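Local coordinates for protein 3-carboxy-cis,cis-muconate cycloisomerase (Pseudomonas putida, PDB 1RE5) that is a largely helical, four-subunit enzyme of the fumarase/aspartase superfamily, with a lyase-type fold and a C-terminal region related to adenylosuccinate lyase, at residues D[401-406]-D[420-425]; D[146-151]-D[353-358]; D[43-48]-D[97-102]; D[51-56]-D[87-92]. All blocks are in the same frame, centred on the assembly; numbering follows the deposited sequence.

Contact 1: residues D[401-406]-D[420-425]; sequences HLRAVL and ELDRLL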
loop_
_atom_site.group_PDB
_atom_site.type_symbol
_atom_site.label_atom_id
_atom_site.label_comp_id
_atom_site.label_asym_id
_atom_site.label_seq_id
_atom_site.Cartn_x
_atom_site.Cartn_y
_atom_site.Cartn_z
ATOM N N HIS D 401 -29.239 19.161 34.702
ATOM C CA HIS D 401 -28.076 19.999 34.444
ATOM C C HIS D 401 -27.207 20.248 35.671
ATOM O O HIS D 401 -27.709 20.312 36.794
ATOM C CB HIS D 401 -28.524 21.330 33.846
ATOM C CG HIS D 401 -27.499 21.969 32.964
ATOM N ND1 HIS D 401 -26.285 22.418 33.435
ATOM C CD2 HIS D 401 -27.507 22.230 31.635
ATOM C CE1 HIS D 401 -25.590 22.931 32.435
ATOM N NE2 HIS D 401 -26.309 22.829 31.331
ATOM N N LEU D 402 -25.898 20.379 35.445
ATOM C CA LEU D 402 -24.941 20.629 36.522
ATOM C C LEU D 402 -25.142 22.046 37.070
ATOM O O LEU D 402 -24.896 22.302 38.247
ATOM C CB LEU D 402 -23.501 20.483 36.014
ATOM C CG LEU D 402 -22.448 19.850 36.935
ATOM C CD1 LEU D 402 -21.069 20.116 36.369
ATOM C CD2 LEU D 402 -22.547 20.418 38.329
ATOM N N ARG D 403 -25.577 22.966 36.213
ATOM C CA ARG D 403 -25.821 24.338 36.637
ATOM C C ARG D 403 -26.773 24.331 37.828
ATOM O O ARG D 403 -26.566 25.046 38.805
ATOM C CB ARG D 403 -26.448 25.142 35.503
ATOM C CG ARG D 403 -26.873 26.537 35.910
ATOM C CD ARG D 403 -25.672 27.387 36.259
ATOM N NE ARG D 403 -26.048 28.700 36.780
ATOM C CZ ARG D 403 -26.558 28.912 37.989
ATOM N NH1 ARG D 403 -26.758 27.896 38.819
ATOM N NH2 ARG D 403 -26.864 30.145 38.373
ATOM N N ALA D 404 -27.819 23.513 37.730
ATOM C CA ALA D 404 -28.816 23.389 38.784
ATOM C C ALA D 404 -28.210 22.771 40.032
ATOM O O ALA D 404 -28.230 23.373 41.101
ATOM C CB ALA D 404 -29.976 22.538 38.303
ATOM N N VAL D 405 -27.670 21.566 39.893
ATOM C CA VAL D 405 -27.064 20.864 41.015
ATOM C C VAL D 405 -26.110 21.741 41.825
ATOM O O VAL D 405 -26.054 21.622 43.051
ATOM C CB VAL D 405 -26.307 19.621 40.535
ATOM C CG1 VAL D 405 -25.680 18.889 41.715
ATOM C CG2 VAL D 405 -27.257 18.717 39.790
ATOM N N LEU D 406 -25.365 22.615 41.148
ATOM C CA LEU D 406 -24.418 23.508 41.822
ATOM C C LEU D 406 -25.125 24.661 42.533
ATOM O O LEU D 406 -24.632 25.183 43.535
ATOM C CB LEU D 406 -23.412 24.076 40.818
ATOM C CG LEU D 406 -22.386 23.111 40.225
ATOM C CD1 LEU D 406 -21.560 23.833 39.175
ATOM C CD2 LEU D 406 -21.502 22.562 41.328
ATOM N N GLU D 420 -22.278 34.325 38.809
ATOM C CA GLU D 420 -20.970 33.708 38.603
ATOM C C GLU D 420 -21.115 32.304 38.028
ATOM O O GLU D 420 -20.387 31.927 37.111
ATOM C CB GLU D 420 -20.191 33.647 39.919
ATOM C CG GLU D 420 -19.725 35.006 40.423
ATOM C CD GLU D 420 -18.991 34.928 41.752
ATOM O OE1 GLU D 420 -19.637 34.605 42.775
ATOM O OE2 GLU D 420 -17.765 35.188 41.766
ATOM N N LEU D 421 -22.053 31.531 38.570
ATOM C CA LEU D 421 -22.282 30.175 38.095
ATOM C C LEU D 421 -22.804 30.180 36.667
ATOM O O LEU D 421 -22.510 29.275 35.891
ATOM C CB LEU D 421 -23.271 29.448 39.007
ATOM C CG LEU D 421 -22.764 29.096 40.401
ATOM C CD1 LEU D 421 -23.779 28.222 41.101
ATOM C CD2 LEU D 421 -21.447 28.366 40.295
ATOM N N ASP D 422 -23.582 31.200 36.319
ATOM C CA ASP D 422 -24.121 31.303 34.971
ATOM C C ASP D 422 -22.984 31.440 33.981
ATOM O O ASP D 422 -23.053 30.910 32.877
ATOM C CB ASP D 422 -25.054 32.513 34.843
ATOM C CG ASP D 422 -26.458 32.236 35.378
ATOM O OD1 ASP D 422 -27.303 33.153 35.316
ATOM O OD2 ASP D 422 -26.721 31.108 35.855
ATOM N N ARG D 423 -21.934 32.149 34.385
ATOM C CA ARG D 423 -20.777 32.362 33.525
ATOM C C ARG D 423 -19.890 31.121 33.426
ATOM O O ARG D 423 -19.462 30.749 32.340
ATOM C CB ARG D 423 -19.950 33.543 34.034
ATOM C CG ARG D 423 -18.785 33.931 33.121
ATOM C CD ARG D 423 -17.837 34.880 33.836
ATOM N NE ARG D 423 -18.564 36.014 34.399
ATOM C CZ ARG D 423 -18.148 36.736 35.436
ATOM N NH1 ARG D 423 -16.995 36.449 36.040
ATOM N NH2 ARG D 423 -18.894 37.743 35.878
ATOM N N LEU D 424 -19.618 30.484 34.560
ATOM C CA LEU D 424 -18.784 29.287 34.581
ATOM C C LEU D 424 -19.338 28.148 33.739
ATOM O O LEU D 424 -18.581 27.400 33.120
ATOM C CB LEU D 424 -18.595 28.790 36.012
ATOM C CG LEU D 424 -17.562 29.526 36.859
ATOM C CD1 LEU D 424 -17.492 28.886 38.224
ATOM C CD2 LEU D 424 -16.203 29.460 36.177
ATOM N N LEU D 425 -20.656 28.008 33.723
ATOM C CA LEU D 425 -21.282 26.945 32.957
ATOM C C LEU D 425 -21.630 27.376 31.546
ATOM O O LEU D 425 -22.419 26.715 30.873
ATOM C CB LEU D 425 -22.532 26.435 33.670
ATOM C CG LEU D 425 -22.285 25.366 34.734
ATOM C CD1 LEU D 425 -21.695 24.145 34.075
ATOM C CD2 LEU D 425 -21.349 25.882 35.806
#
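The guanidinium group of R403 has L421 on one face and D422 at its edge. CB of L421 sits over the centre of that face, 3.5 Å above the plane. The H401 ring meets L425 in a looser way, with L425 CD1 near the ring plane and at its edge. The contact joins two short helices of the C-terminal helical region, 402-407 and 418-424. Their segments run nearly antiparallel, at 150°, with axes 10.3 Å apart. The polar part is a salt bridge between R403 and D422. R403 grips side-on, and both of its bonds go to one oxygen. NE lies 2.7 Å from D422 OD2, and NH2 also donates to that oxygen. The NE bond runs nearly along the C-O line of OD2. The NH2 bond comes from above the carboxylate plane. Both bonds are clearly bent. A turn at chi2 (66°) in R403 swings the guanidinium toward the second helix. NH2 also makes a weak bond to the carbonyl of G418, before the second segment. Beside the salt bridge lies an apolar patch. L406 CD1 meets L425 CD2 at 3.9 Å, and L406 CB lies 4.2 Å from L421 CD1. L425 also rests on R403, with its CB 4.2 Å from R403 CD. V412 of helix 410-415 touches both L406 and L421, and C391 of helix 381-397 touches L406. H401 caps the first helix: its ND1, in the ring plane, accepts from R403 N at 2.9 Å and 171°.

Contact 2: residues D[146-151]-D[353-358]; sequences TPLVGR and ARMRRN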
loop_
_atom_site.group_PDB
_atom_site.type_symbol
_atom_site.label_atom_id
_atom_site.label_comp_id
_atom_site.label_asym_id
_atom_site.label_seq_id
_atom_site.Cartn_x
_atom_site.Cartn_y
_atom_site.Cartn_z
ATOM N N THR D 146 -17.477 31.075 17.237
ATOM C CA THR D 146 -18.772 30.440 17.372
ATOM C C THR D 146 -18.398 29.106 18.045
ATOM O O THR D 146 -17.639 28.298 17.499
ATOM C CB THR D 146 -19.503 30.266 15.996
ATOM O OG1 THR D 146 -19.887 28.905 15.815
ATOM C CG2 THR D 146 -18.655 30.702 14.874
ATOM N N PRO D 147 -18.883 28.889 19.272
ATOM C CA PRO D 147 -18.581 27.665 20.019
ATOM C C PRO D 147 -19.309 26.374 19.638
ATOM O O PRO D 147 -20.501 26.377 19.328
ATOM C CB PRO D 147 -18.864 28.076 21.462
ATOM C CG PRO D 147 -20.027 29.006 21.303
ATOM C CD PRO D 147 -19.661 29.834 20.091
ATOM N N LEU D 148 -18.558 25.277 19.660
ATOM C CA LEU D 148 -19.080 23.950 19.369
ATOM C C LEU D 148 -18.341 23.049 20.370
ATOM O O LEU D 148 -17.272 23.416 20.857
ATOM C CB LEU D 148 -18.844 23.542 17.869
ATOM C CG LEU D 148 -17.545 23.212 17.090
ATOM C CD1 LEU D 148 -17.753 22.898 15.618
ATOM C CD2 LEU D 148 -16.683 24.386 17.176
ATOM N N VAL D 149 -18.924 21.906 20.719
ATOM C CA VAL D 149 -18.287 20.994 21.668
ATOM C C VAL D 149 -17.054 20.320 21.063
ATOM O O VAL D 149 -16.995 20.082 19.858
ATOM C CB VAL D 149 -19.261 19.871 22.136
ATOM C CG1 VAL D 149 -19.536 18.878 20.976
ATOM C CG2 VAL D 149 -18.672 19.150 23.348
ATOM N N GLY D 150 -16.069 20.016 21.901
ATOM C CA GLY D 150 -14.879 19.346 21.407
ATOM C C GLY D 150 -15.173 17.854 21.325
ATOM O O GLY D 150 -15.895 17.316 22.162
ATOM N N ARG D 151 -14.649 17.179 20.313
ATOM C CA ARG D 151 -14.890 15.754 20.192
ATOM C C ARG D 151 -13.573 14.983 20.159
ATOM O O ARG D 151 -12.740 15.134 19.266
ATOM C CB ARG D 151 -15.735 15.472 18.953
ATOM C CG ARG D 151 -17.052 16.201 18.981
ATOM C CD ARG D 151 -17.904 15.933 17.751
ATOM N NE ARG D 151 -18.657 17.135 17.384
ATOM C CZ ARG D 151 -19.911 17.381 17.728
ATOM N NH1 ARG D 151 -20.586 16.504 18.452
ATOM N NH2 ARG D 151 -20.483 18.512 17.354
ATOM N N ALA D 353 -26.954 27.520 16.553
ATOM C CA ALA D 353 -27.945 27.218 17.591
ATOM C C ALA D 353 -27.926 25.734 17.934
ATOM O O ALA D 353 -28.009 25.362 19.108
ATOM C CB ALA D 353 -29.334 27.631 17.131
ATOM N N ARG D 354 -27.824 24.892 16.905
ATOM C CA ARG D 354 -27.763 23.443 17.101
ATOM C C ARG D 354 -26.448 23.079 17.810
ATOM O O ARG D 354 -26.416 22.158 18.640
ATOM C CB ARG D 354 -27.866 22.731 15.753
ATOM C CG ARG D 354 -27.802 21.230 15.839
ATOM C CD ARG D 354 -28.746 20.697 16.893
ATOM N NE ARG D 354 -28.665 19.244 16.989
ATOM C CZ ARG D 354 -29.078 18.410 16.041
ATOM N NH1 ARG D 354 -29.611 18.884 14.917
ATOM N NH2 ARG D 354 -28.946 17.098 16.220
ATOM N N MET D 355 -25.374 23.807 17.495
ATOM C CA MET D 355 -24.090 23.566 18.141
ATOM C C MET D 355 -24.217 23.878 19.637
ATOM O O MET D 355 -23.647 23.182 20.473
ATOM C CB MET D 355 -22.999 24.447 17.543
ATOM C CG MET D 355 -22.786 24.304 16.065
ATOM S SD MET D 355 -21.361 25.301 15.610
ATOM C CE MET D 355 -20.959 24.661 13.986
ATOM N N ARG D 356 -24.954 24.936 19.967
ATOM C CA ARG D 356 -25.180 25.324 21.361
ATOM C C ARG D 356 -25.943 24.222 22.069
ATOM O O ARG D 356 -25.587 23.805 23.171
ATOM C CB ARG D 356 -26.011 26.608 21.440
ATOM C CG ARG D 356 -25.220 27.907 21.428
ATOM C CD ARG D 356 -24.622 28.218 22.801
ATOM N NE ARG D 356 -23.871 29.483 22.808
ATOM C CZ ARG D 356 -23.287 30.012 23.888
ATOM N NH1 ARG D 356 -23.365 29.391 25.067
ATOM N NH2 ARG D 356 -22.609 31.153 23.791
ATOM N N ARG D 357 -27.004 23.765 21.415
ATOM C CA ARG D 357 -27.871 22.726 21.949
ATOM C C ARG D 357 -27.083 21.444 22.204
ATOM O O ARG D 357 -27.211 20.831 23.265
ATOM C CB ARG D 357 -29.004 22.472 20.963
ATOM C CG ARG D 357 -30.354 22.212 21.590
ATOM C CD ARG D 357 -31.420 22.106 20.498
ATOM N NE ARG D 357 -31.398 23.288 19.633
ATOM C CZ ARG D 357 -31.544 23.261 18.307
ATOM N NH1 ARG D 357 -31.731 22.100 17.673
ATOM N NH2 ARG D 357 -31.477 24.395 17.608
ATOM N N ASN D 358 -26.259 21.047 21.235
ATOM C CA ASN D 358 -25.460 19.841 21.383
ATOM C C ASN D 358 -24.471 19.973 22.532
ATOM O O ASN D 358 -24.142 18.987 23.190
ATOM C CB ASN D 358 -24.695 19.541 20.093
ATOM C CG ASN D 358 -25.603 19.151 18.947
ATOM O OD1 ASN D 358 -26.761 18.783 19.142
ATOM N ND2 ASN D 358 -25.071 19.211 17.737
HETATM O O HOH W 1 -21.429 21.523 19.438
#
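Strand 147-152, the middle strand of a three-stranded antiparallel sheet, packs its P147 and L148 against M355 and R356 of helix 352-359. The axes of the two segments come within 7.1 Å and make an angle of 46°. M355 carries most of the contact. Its CB lies 3.6 Å from P147 O. Beyond CG the chain is extended, with chi2 at -174°, and runs beside L148 in the same direction. SD of M355 is 3.8 Å from L148 CB, and T146 OG1 stands near the same sulfur. CE of M355 reaches L148 CD1 at 4.0 Å. P147 CG lies over one face of the R356 guanidinium, 4.2 Å from R356 NE. The charge of R356 is met elsewhere, by D426 through NH1. One water joins the backbones. It accepts from V149 N at 2.8 Å and donates to M355 O at 3.0 Å. L162 touches both L148 and M355. Near the end of the strand R151 pairs with E264 of its own chain, which also accepts from N358, and with E261 of a neighbouring subunit. Apolar packing around the thioether joins strand and helix directly; the water and E264 supply polar links between them.

Contact 3: residues D[43-48]-D[97-102]; sequences GLVPHS and ERYVHL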
loop_
_atom_site.group_PDB
_atom_site.type_symbol
_atom_site.label_atom_id
_atom_site.label_comp_id
_atom_site.label_asym_id
_atom_site.label_seq_id
_atom_site.Cartn_x
_atom_site.Cartn_y
_atom_site.Cartn_z
ATOM N N GLY D 43 24.779 24.197 -34.439
ATOM C CA GLY D 43 25.304 23.833 -35.738
ATOM C C GLY D 43 25.172 22.364 -36.075
ATOM O O GLY D 43 26.017 21.815 -36.777
ATOM N N LEU D 44 24.121 21.718 -35.586
ATOM C CA LEU D 44 23.921 20.303 -35.866
ATOM C C LEU D 44 22.734 20.074 -36.793
ATOM O O LEU D 44 22.595 19.002 -37.388
ATOM C CB LEU D 44 23.708 19.528 -34.567
ATOM C CG LEU D 44 24.950 19.025 -33.834
ATOM C CD1 LEU D 44 25.685 18.061 -34.748
ATOM C CD2 LEU D 44 25.851 20.180 -33.429
ATOM N N VAL D 45 21.878 21.083 -36.922
ATOM C CA VAL D 45 20.698 20.966 -37.774
ATOM C C VAL D 45 20.414 22.234 -38.579
ATOM O O VAL D 45 20.431 23.349 -38.042
ATOM C CB VAL D 45 19.429 20.617 -36.933
ATOM C CG1 VAL D 45 18.162 20.708 -37.793
ATOM C CG2 VAL D 45 19.568 19.218 -36.359
ATOM N N PRO D 46 20.142 22.073 -39.886
ATOM C CA PRO D 46 19.846 23.205 -40.772
ATOM C C PRO D 46 18.550 23.892 -40.358
ATOM O O PRO D 46 17.502 23.243 -40.236
ATOM C CB PRO D 46 19.729 22.547 -42.145
ATOM C CG PRO D 46 19.200 21.174 -41.812
ATOM C CD PRO D 46 20.049 20.796 -40.622
ATOM N N HIS D 47 18.631 25.203 -40.141
ATOM C CA HIS D 47 17.477 26.005 -39.738
ATOM C C HIS D 47 16.209 25.743 -40.554
ATOM O O HIS D 47 15.094 25.968 -40.080
ATOM C CB HIS D 47 17.841 27.486 -39.805
ATOM C CG HIS D 47 18.799 27.909 -38.739
ATOM N ND1 HIS D 47 18.384 28.330 -37.491
ATOM C CD2 HIS D 47 20.154 27.928 -38.711
ATOM C CE1 HIS D 47 19.443 28.590 -36.743
ATOM N NE2 HIS D 47 20.530 28.354 -37.460
ATOM N N SER D 48 16.376 25.270 -41.782
ATOM C CA SER D 48 15.232 24.986 -42.637
ATOM C C SER D 48 14.468 23.775 -42.110
ATOM O O SER D 48 13.246 23.674 -42.290
ATOM C CB SER D 48 15.703 24.730 -44.071
ATOM O OG SER D 48 16.754 23.777 -44.093
ATOM N N GLU D 97 13.647 14.972 -42.318
ATOM C CA GLU D 97 13.377 13.755 -41.554
ATOM C C GLU D 97 14.550 13.176 -40.771
ATOM O O GLU D 97 14.358 12.630 -39.689
ATOM C CB GLU D 97 12.836 12.663 -42.481
ATOM C CG GLU D 97 12.443 11.377 -41.760
ATOM C CD GLU D 97 11.925 10.302 -42.703
ATOM O OE1 GLU D 97 11.063 10.613 -43.554
ATOM O OE2 GLU D 97 12.370 9.139 -42.587
ATOM N N ARG D 98 15.759 13.287 -41.306
ATOM C CA ARG D 98 16.936 12.724 -40.642
ATOM C C ARG D 98 17.432 13.484 -39.410
ATOM O O ARG D 98 18.360 13.030 -38.736
ATOM C CB ARG D 98 18.087 12.601 -41.651
ATOM C CG ARG D 98 18.770 13.926 -41.987
ATOM C CD ARG D 98 19.649 13.804 -43.215
ATOM N NE ARG D 98 18.859 13.718 -44.441
ATOM C CZ ARG D 98 19.379 13.570 -45.656
ATOM N NH1 ARG D 98 20.698 13.489 -45.813
ATOM N NH2 ARG D 98 18.583 13.510 -46.719
ATOM N N TYR D 99 16.818 14.623 -39.106
ATOM C CA TYR D 99 17.249 15.428 -37.964
ATOM C C TYR D 99 16.365 15.327 -36.719
ATOM O O TYR D 99 16.749 15.766 -35.627
ATOM C CB TYR D 99 17.362 16.897 -38.384
ATOM C CG TYR D 99 18.421 17.158 -39.433
ATOM C CD1 TYR D 99 18.080 17.326 -40.780
ATOM C CD2 TYR D 99 19.769 17.228 -39.078
ATOM C CE1 TYR D 99 19.060 17.559 -41.747
ATOM C CE2 TYR D 99 20.753 17.458 -40.030
ATOM C CZ TYR D 99 20.398 17.624 -41.362
ATOM O OH TYR D 99 21.392 17.862 -42.288
ATOM N N VAL D 100 15.181 14.753 -36.878
ATOM C CA VAL D 100 14.268 14.627 -35.759
ATOM C C VAL D 100 14.792 13.635 -34.724
ATOM O O VAL D 100 15.342 12.585 -35.073
ATOM C CB VAL D 100 12.862 14.176 -36.241
ATOM C CG1 VAL D 100 12.950 12.822 -36.906
ATOM C CG2 VAL D 100 11.898 14.122 -35.072
ATOM N N HIS D 101 14.646 13.998 -33.449
ATOM C CA HIS D 101 15.046 13.141 -32.333
ATOM C C HIS D 101 16.531 12.795 -32.366
ATOM O O HIS D 101 16.935 11.731 -31.911
ATOM C CB HIS D 101 14.183 11.867 -32.371
ATOM C CG HIS D 101 14.151 11.106 -31.085
ATOM N ND1 HIS D 101 14.984 10.036 -30.828
ATOM C CD2 HIS D 101 13.382 11.256 -29.981
ATOM C CE1 HIS D 101 14.728 9.560 -29.623
ATOM N NE2 HIS D 101 13.760 10.282 -29.088
ATOM N N LEU D 102 17.343 13.709 -32.884
ATOM C CA LEU D 102 18.783 13.482 -32.998
ATOM C C LEU D 102 19.568 13.459 -31.682
ATOM O O LEU D 102 19.590 14.445 -30.936
ATOM C CB LEU D 102 19.405 14.537 -33.920
ATOM C CG LEU D 102 20.919 14.420 -34.171
ATOM C CD1 LEU D 102 21.219 13.116 -34.904
ATOM C CD2 LEU D 102 21.413 15.616 -34.982
#
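The hydroxyl of Y99, whose ring packs on P46, makes a weak hydrogen bond to R381 NH1 of a neighbouring subunit. Between 43-48 and 97-102 there is no polar bond at all, and the contact is built on the tyrosine ring. P46 CD stands over one face, 3.5 Å from the ring centroid and 20° off the ring normal. This is a CH-pi contact. P46 CG also faces the ring, 3.6 Å from Y99 CE1. The opposite face is taken by R98 CG, from the residue just before, so the ring is held between two aliphatic groups. V45 meets the ring obliquely. Its CG2 lies 3.4 Å from Y99 CD2, and its CG1 lies 3.9 Å from Y99 CG. With CG1 anti to the backbone N (chi1 171°), both methyls of V45 touch the start of the tyrosine side chain. The carbonyl oxygen of L44 approaches Y99 CE2 at 3.6 Å. L102 adds to the patch, with its CD2 4.3 Å from V45 CG2. The segment 43-48 links two helices. G43 ends the first in a Schellman motif, with positive phi, and P46 is the N-cap of helix 47-56. The other segment lies in the loop before helix 106-142, where Y99 to L102 form a type II beta turn. E39 of helix 21-40 touches both L44 and L102. Ring and apolar packing thus hold the loop to this helix linker, while the tyrosine hydroxyl makes its weak bond to R381 of the neighbouring subunit.

Contact 4: residues D[51-56]-D[87-92]; sequences AAIEAA and KVIATG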
loop_
_atom_site.group_PDB
_atom_site.type_symbol
_atom_site.label_atom_id
_atom_site.label_comp_id
_atom_site.label_asym_id
_atom_site.label_seq_id
_atom_site.Cartn_x
_atom_site.Cartn_y
_atom_site.Cartn_z
ATOM N N ALA D 51 12.159 24.533 -38.893
ATOM C CA ALA D 51 10.827 25.005 -39.246
ATOM C C ALA D 51 9.916 23.845 -39.650
ATOM O O ALA D 51 8.740 23.824 -39.293
ATOM C CB ALA D 51 10.925 26.016 -40.380
ATOM N N ALA D 52 10.459 22.884 -40.395
ATOM C CA ALA D 52 9.685 21.725 -40.844
ATOM C C ALA D 52 9.186 20.906 -39.655
ATOM O O ALA D 52 8.012 20.537 -39.583
ATOM C CB ALA D 52 10.538 20.846 -41.750
ATOM N N ILE D 53 10.100 20.631 -38.731
ATOM C CA ILE D 53 9.803 19.870 -37.531
ATOM C C ILE D 53 8.728 20.544 -36.670
ATOM O O ILE D 53 7.715 19.921 -36.347
ATOM C CB ILE D 53 11.089 19.665 -36.709
ATOM C CG1 ILE D 53 12.034 18.741 -37.481
ATOM C CG2 ILE D 53 10.759 19.095 -35.335
ATOM C CD1 ILE D 53 13.415 18.615 -36.870
ATOM N N GLU D 54 8.938 21.808 -36.307
ATOM C CA GLU D 54 7.966 22.530 -35.484
ATOM C C GLU D 54 6.559 22.483 -36.065
ATOM O O GLU D 54 5.575 22.442 -35.327
ATOM C CB GLU D 54 8.378 23.988 -35.314
ATOM C CG GLU D 54 9.699 24.171 -34.614
ATOM C CD GLU D 54 10.031 25.631 -34.376
ATOM O OE1 GLU D 54 10.019 26.414 -35.354
ATOM O OE2 GLU D 54 10.307 25.995 -33.210
ATOM N N ALA D 55 6.466 22.486 -37.389
ATOM C CA ALA D 55 5.177 22.445 -38.071
ATOM C C ALA D 55 4.463 21.124 -37.833
ATOM O O ALA D 55 3.237 21.056 -37.872
ATOM C CB ALA D 55 5.379 22.658 -39.564
ATOM N N ALA D 56 5.236 20.072 -37.593
ATOM C CA ALA D 56 4.667 18.749 -37.367
ATOM C C ALA D 56 4.516 18.398 -35.882
ATOM O O ALA D 56 3.943 17.365 -35.540
ATOM C CB ALA D 56 5.520 17.703 -38.071
ATOM N N LYS D 87 7.384 10.483 -40.572
ATOM C CA LYS D 87 6.563 10.262 -41.761
ATOM C C LYS D 87 5.708 11.480 -42.124
ATOM O O LYS D 87 5.208 11.582 -43.246
ATOM C CB LYS D 87 5.677 9.034 -41.569
ATOM N N VAL D 88 5.543 12.404 -41.180
ATOM C CA VAL D 88 4.753 13.609 -41.428
ATOM C C VAL D 88 5.664 14.687 -41.996
ATOM O O VAL D 88 5.268 15.466 -42.866
ATOM C CB VAL D 88 4.083 14.138 -40.125
ATOM C CG1 VAL D 88 3.546 15.552 -40.340
ATOM C CG2 VAL D 88 2.936 13.220 -39.718
ATOM N N ILE D 89 6.889 14.727 -41.492
ATOM C CA ILE D 89 7.870 15.695 -41.950
ATOM C C ILE D 89 8.349 15.320 -43.356
ATOM O O ILE D 89 8.798 16.182 -44.113
ATOM C CB ILE D 89 9.081 15.745 -40.985
ATOM C CG1 ILE D 89 8.640 16.322 -39.639
ATOM C CG2 ILE D 89 10.211 16.571 -41.585
ATOM C CD1 ILE D 89 9.752 16.396 -38.611
ATOM N N ALA D 90 8.243 14.037 -43.704
ATOM C CA ALA D 90 8.675 13.554 -45.018
ATOM C C ALA D 90 7.776 14.087 -46.128
ATOM O O ALA D 90 8.247 14.404 -47.219
ATOM C CB ALA D 90 8.683 12.033 -45.044
ATOM N N THR D 91 6.481 14.181 -45.844
ATOM C CA THR D 91 5.513 14.688 -46.812
ATOM C C THR D 91 5.914 16.048 -47.387
ATOM O O THR D 91 5.791 16.289 -48.590
ATOM C CB THR D 91 4.121 14.839 -46.168
ATOM O OG1 THR D 91 3.610 13.543 -45.842
ATOM C CG2 THR D 91 3.156 15.542 -47.120
ATOM N N GLY D 92 6.382 16.938 -46.517
ATOM C CA GLY D 92 6.781 18.265 -46.956
ATOM C C GLY D 92 8.264 18.419 -47.252
ATOM O O GLY D 92 8.660 18.572 -48.405
#
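I89 meets three residues of helix 47-56: A52, I53 and A56. Its CD1 reaches furthest, 3.5 Å from I53 CG1 and 3.6 Å from I53 CA. Its CG1 rests 3.8 Å from A56 CB. Its CG2 lies 4.3 Å from A52 CB. The branches of one isoleucine thus spread over adjacent turns of the facing helix. The extended chain of I89, with chi2 at 179°, carries CD1 up to the backbone of I53. The CB of I53 leaves the backbone away from the second segment, yet its CG1 still lies against I89 CD1; the two isoleucine chains are set at a slant. V88 makes the second touch, with its CG1 3.7 Å from A56 CB. A56 therefore packs against both V88 and I89. A52 and A56, one turn apart, give small methyls to the facing surface, and I53 gives CB and CG1 beside them. The two segments keep an axis distance of 9.3 Å and lie at 126°. All of this is apolar, and the polar bonds lie around it. A56 N donates to I53 O at 2.8 Å, and A56 O accepts from the hydroxyl of Y62. On the side away from I89, E54 forms a salt bridge with R37. A96, in the loop that follows helix 78-92, touches both A52 and I89. Helix 47-56 thus lies between two others: A52, I53 and A56 pack on helix 78-92, while I53 also touches A36 and E54 touches A33, both of helix 21-40.

The contacts form two pairs on opposite sides of the chain's centre. Contacts 3 and 4 have centres 11 Å apart and touch: E97 packs on I89 and A90, and V100 on I53. Both use helix 47-56, contact 3 at its start and contact 4 further along. Contact 4 is buried and aliphatic, whereas contact 3 lies at the surface and turns on an aromatic ring. Contacts 1 and 2 have centres 17 Å apart but do not touch, and both are partly buried. Contact 1 is the one with a salt bridge across it; contact 2 uses a water. Contacts 2 and 3 also touch a second subunit.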